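SusD superfamily protein (Bacteroides fragilis NCTC 9343, PDB 3NQP) probably binds glycans at the outer membrane as a member of the SusD family. Local coordinates at residues Gly122-Ala125 against Phe126-Asp130. Numbering follows the deposited sequence.
Sequences GLRA and FYYFD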
ATOM      1  N   GLY A 122      12.127  -1.311 -13.437  1.00 14.12           N
ATOM      2  CA  GLY A 122      11.380  -0.733 -12.338  1.00 10.27           C
ATOM      3  C   GLY A 122      10.525  -1.753 -11.600  1.00 12.12           C
ATOM      4  O   GLY A 122      10.438  -1.747 -10.365  1.00 13.40           O
ATOM      5  N   LEU A 123       9.826  -2.583 -12.354  1.00 12.03           N
ATOM      6  CA  LEU A 123       8.935  -3.572 -11.786  1.00 10.96           C
ATOM      7  C   LEU A 123       9.692  -4.698 -11.126  1.00 10.66           C
ATOM      8  O   LEU A 123       9.210  -5.277 -10.137  1.00 11.56           O
ATOM      9  CB  LEU A 123       8.001  -4.126 -12.864  1.00 10.79           C
ATOM     10  CG  LEU A 123       6.897  -3.178 -13.332  1.00 12.45           C
ATOM     11  CD1 LEU A 123       6.079  -3.841 -14.493  1.00 14.98           C
ATOM     12  CD2 LEU A 123       5.956  -2.718 -12.213  1.00 11.92           C
ATOM     13  N   ARG A 124      10.896  -4.995 -11.606  1.00 11.87           N
ATOM     14  CA  ARG A 124      11.671  -6.037 -10.943  1.00 11.64           C
ATOM     15  C   ARG A 124      12.139  -5.523  -9.566  1.00 11.67           C
ATOM     16  O   ARG A 124      12.091  -6.274  -8.583  1.00 12.61           O
ATOM     17  CB  ARG A 124      12.858  -6.518 -11.748  1.00 11.76           C
ATOM     18  CG  ARG A 124      13.468  -7.780 -11.167  1.00 12.71           C
ATOM     19  CD  ARG A 124      14.394  -8.439 -12.206  1.00 14.13           C
ATOM     20  NE  ARG A 124      15.590  -7.628 -12.439  1.00 16.37           N
ATOM     21  CZ  ARG A 124      16.570  -7.967 -13.276  1.00 15.13           C
ATOM     22  NH1 ARG A 124      16.487  -9.087 -13.991  1.00 16.51           N
ATOM     23  NH2 ARG A 124      17.641  -7.203 -13.387  1.00 18.34           N
ATOM     24  N   ALA A 125      12.521  -4.249  -9.487  1.00 12.26           N
ATOM     25  CA  ALA A 125      12.771  -3.600  -8.208  1.00 12.53           C
ATOM     26  C   ALA A 125      11.529  -3.650  -7.295  1.00 12.06           C
ATOM     27  O   ALA A 125      11.628  -3.869  -6.097  1.00 10.90           O
ATOM     28  CB  ALA A 125      13.178  -2.124  -8.420  1.00 11.38           C
ATOM     29  N   PHE A 126      10.373  -3.338  -7.868  1.00 11.65           N
ATOM     30  CA  PHE A 126       9.143  -3.286  -7.117  1.00 14.50           C
ATOM     31  C   PHE A 126       8.870  -4.613  -6.416  1.00 12.28           C
ATOM     32  O   PHE A 126       8.585  -4.643  -5.228  1.00 12.43           O
ATOM     33  CB  PHE A 126       7.992  -2.923  -8.043  1.00 13.45           C
ATOM     34  CG  PHE A 126       6.661  -2.966  -7.384  1.00 11.58           C
ATOM     35  CD1 PHE A 126       6.187  -1.863  -6.708  1.00 17.27           C
ATOM     36  CD2 PHE A 126       5.884  -4.097  -7.451  1.00 19.13           C
ATOM     37  CE1 PHE A 126       4.965  -1.892  -6.107  1.00 14.89           C
ATOM     38  CE2 PHE A 126       4.644  -4.141  -6.847  1.00 21.81           C
ATOM     39  CZ  PHE A 126       4.187  -3.026  -6.166  1.00 17.56           C
ATOM     40  N   TYR A 127       8.918  -5.698  -7.171  1.00 11.19           N
ATOM     41  CA  TYR A 127       8.641  -6.994  -6.617  1.00 13.66           C
ATOM     42  C   TYR A 127       9.704  -7.366  -5.587  1.00 13.23           C
ATOM     43  O   TYR A 127       9.387  -7.816  -4.507  1.00  9.46           O
ATOM     44  CB  TYR A 127       8.599  -8.056  -7.708  1.00 13.29           C
ATOM     45  CG  TYR A 127       7.315  -8.095  -8.526  1.00 14.02           C
ATOM     46  CD1 TYR A 127       6.062  -8.296  -7.928  1.00 13.01           C
ATOM     47  CD2 TYR A 127       7.354  -7.992  -9.901  1.00 18.36           C
ATOM     48  CE1 TYR A 127       4.876  -8.374  -8.701  1.00 18.27           C
ATOM     49  CE2 TYR A 127       6.180  -8.084 -10.677  1.00 18.22           C
ATOM     50  CZ  TYR A 127       4.962  -8.285 -10.090  1.00 18.38           C
ATOM     51  OH  TYR A 127       3.837  -8.379 -10.903  1.00 15.03           O
ATOM     52  N   TYR A 128      10.970  -7.156  -5.910  1.00 10.39           N
ATOM     53  CA  TYR A 128      12.004  -7.537  -4.951  1.00 12.17           C
ATOM     54  C   TYR A 128      11.974  -6.721  -3.656  1.00 11.41           C
ATOM     55  O   TYR A 128      12.434  -7.199  -2.625  1.00 16.72           O
ATOM     56  CB  TYR A 128      13.401  -7.528  -5.596  1.00 12.20           C
ATOM     57  CG  TYR A 128      13.737  -8.875  -6.234  1.00  9.23           C
ATOM     58  CD1 TYR A 128      13.933 -10.022  -5.455  1.00 17.30           C
ATOM     59  CD2 TYR A 128      13.823  -9.001  -7.581  1.00 11.11           C
ATOM     60  CE1 TYR A 128      14.214 -11.271  -6.035  1.00 16.10           C
ATOM     61  CE2 TYR A 128      14.145 -10.235  -8.182  1.00 13.05           C
ATOM     62  CZ  TYR A 128      14.342 -11.363  -7.407  1.00 21.96           C
ATOM     63  OH  TYR A 128      14.662 -12.572  -8.022  1.00 20.58           O
ATOM     64  N   PHE A 129      11.442  -5.502  -3.706  1.00 11.53           N
ATOM     65  CA  PHE A 129      11.354  -4.639  -2.521  1.00 13.06           C
ATOM     66  C   PHE A 129      10.238  -5.136  -1.583  1.00 11.88           C
ATOM     67  O   PHE A 129      10.408  -5.095  -0.355  1.00 12.70           O
ATOM     68  CB  PHE A 129      11.159  -3.172  -2.929  1.00 12.17           C
ATOM     69  CG  PHE A 129      11.102  -2.186  -1.772  1.00  9.60           C
ATOM     70  CD1 PHE A 129      12.044  -2.190  -0.767  1.00 13.19           C
ATOM     71  CD2 PHE A 129      10.090  -1.225  -1.725  1.00 13.51           C
ATOM     72  CE1 PHE A 129      11.989  -1.266   0.264  1.00 12.65           C
ATOM     73  CE2 PHE A 129      10.014  -0.305  -0.710  1.00 12.23           C
ATOM     74  CZ  PHE A 129      10.989  -0.318   0.304  1.00 17.55           C
ATOM     75  N   ASP A 130       9.118  -5.609  -2.133  1.00 12.70           N
ATOM     76  CA  ASP A 130       8.126  -6.333  -1.309  1.00  9.61           C
ATOM     77  C   ASP A 130       8.797  -7.577  -0.676  1.00 12.36           C
ATOM     78  O   ASP A 130       8.664  -7.808   0.549  1.00 10.13           O
ATOM     79  CB  ASP A 130       6.895  -6.722  -2.101  1.00 12.06           C
ATOM     80  CG  ASP A 130       5.797  -5.614  -2.121  1.00 15.23           C
ATOM     81  OD1 ASP A 130       6.036  -4.493  -1.625  1.00 16.59           O
ATOM     82  OD2 ASP A 130       4.717  -5.889  -2.662  1.00 15.88           O
TER
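Arg124 and Tyr128 meet one turn apart in a buried, local i to i+4 contact within helix 110-135. The two side chains run alongside each other and point the same way. Arg124 touches with its aliphatic part: CG lies in the plane of the Tyr128 ring, at its edge, 3.8 Å from CD2. Arg124 CG stands opposite the backbone N across the CA-CB bond (chi1 -168°), and the chain then bends at chi3. The guanidinium plane is turned 68° from the ring, and CG is the part of Arg124 that meets it. Their polar ends have other partners. Arg124 NE forms a salt bridge with Asp173 of helix 163-181, NH1 bonds to Asn96 OD1, and the Tyr128 hydroxyl bonds to the carbonyl of Arg141.

The helix belongs to the SusD-like N-terminal region, in the mainly helical, TPR-related fold of the family. Four successive alpha-helical hydrogen bonds join 122-125 to 126-130. Tyr127 N to Leu123 O, 3.0 Å, is nearly straight at 167°. Phe129 N to Ala125 O, 2.9 Å, is more bent. Carbonyls of the first turn also touch side chains of the next. Tyr127 CD2 lies 3.3 Å from Leu123 O, while Tyr128 CD2 approaches Arg124 O at 3.4 Å, with that oxygen near the plane of the Tyr128 ring.

The side chains pack against several neighbours. Leu123 and Tyr127 both touch Leu35 of helix 21-37, whereas Ala125 and Phe129 face helix 163-181. Tyr128 also reaches Phe89 and Ile92 of helix 89-102. The Phe126 ring places CD2 4.2 Å above one face of the Tyr127 ring, toward the rim. Phe126 also meets the ring of Phe379 at nearly parallel planes.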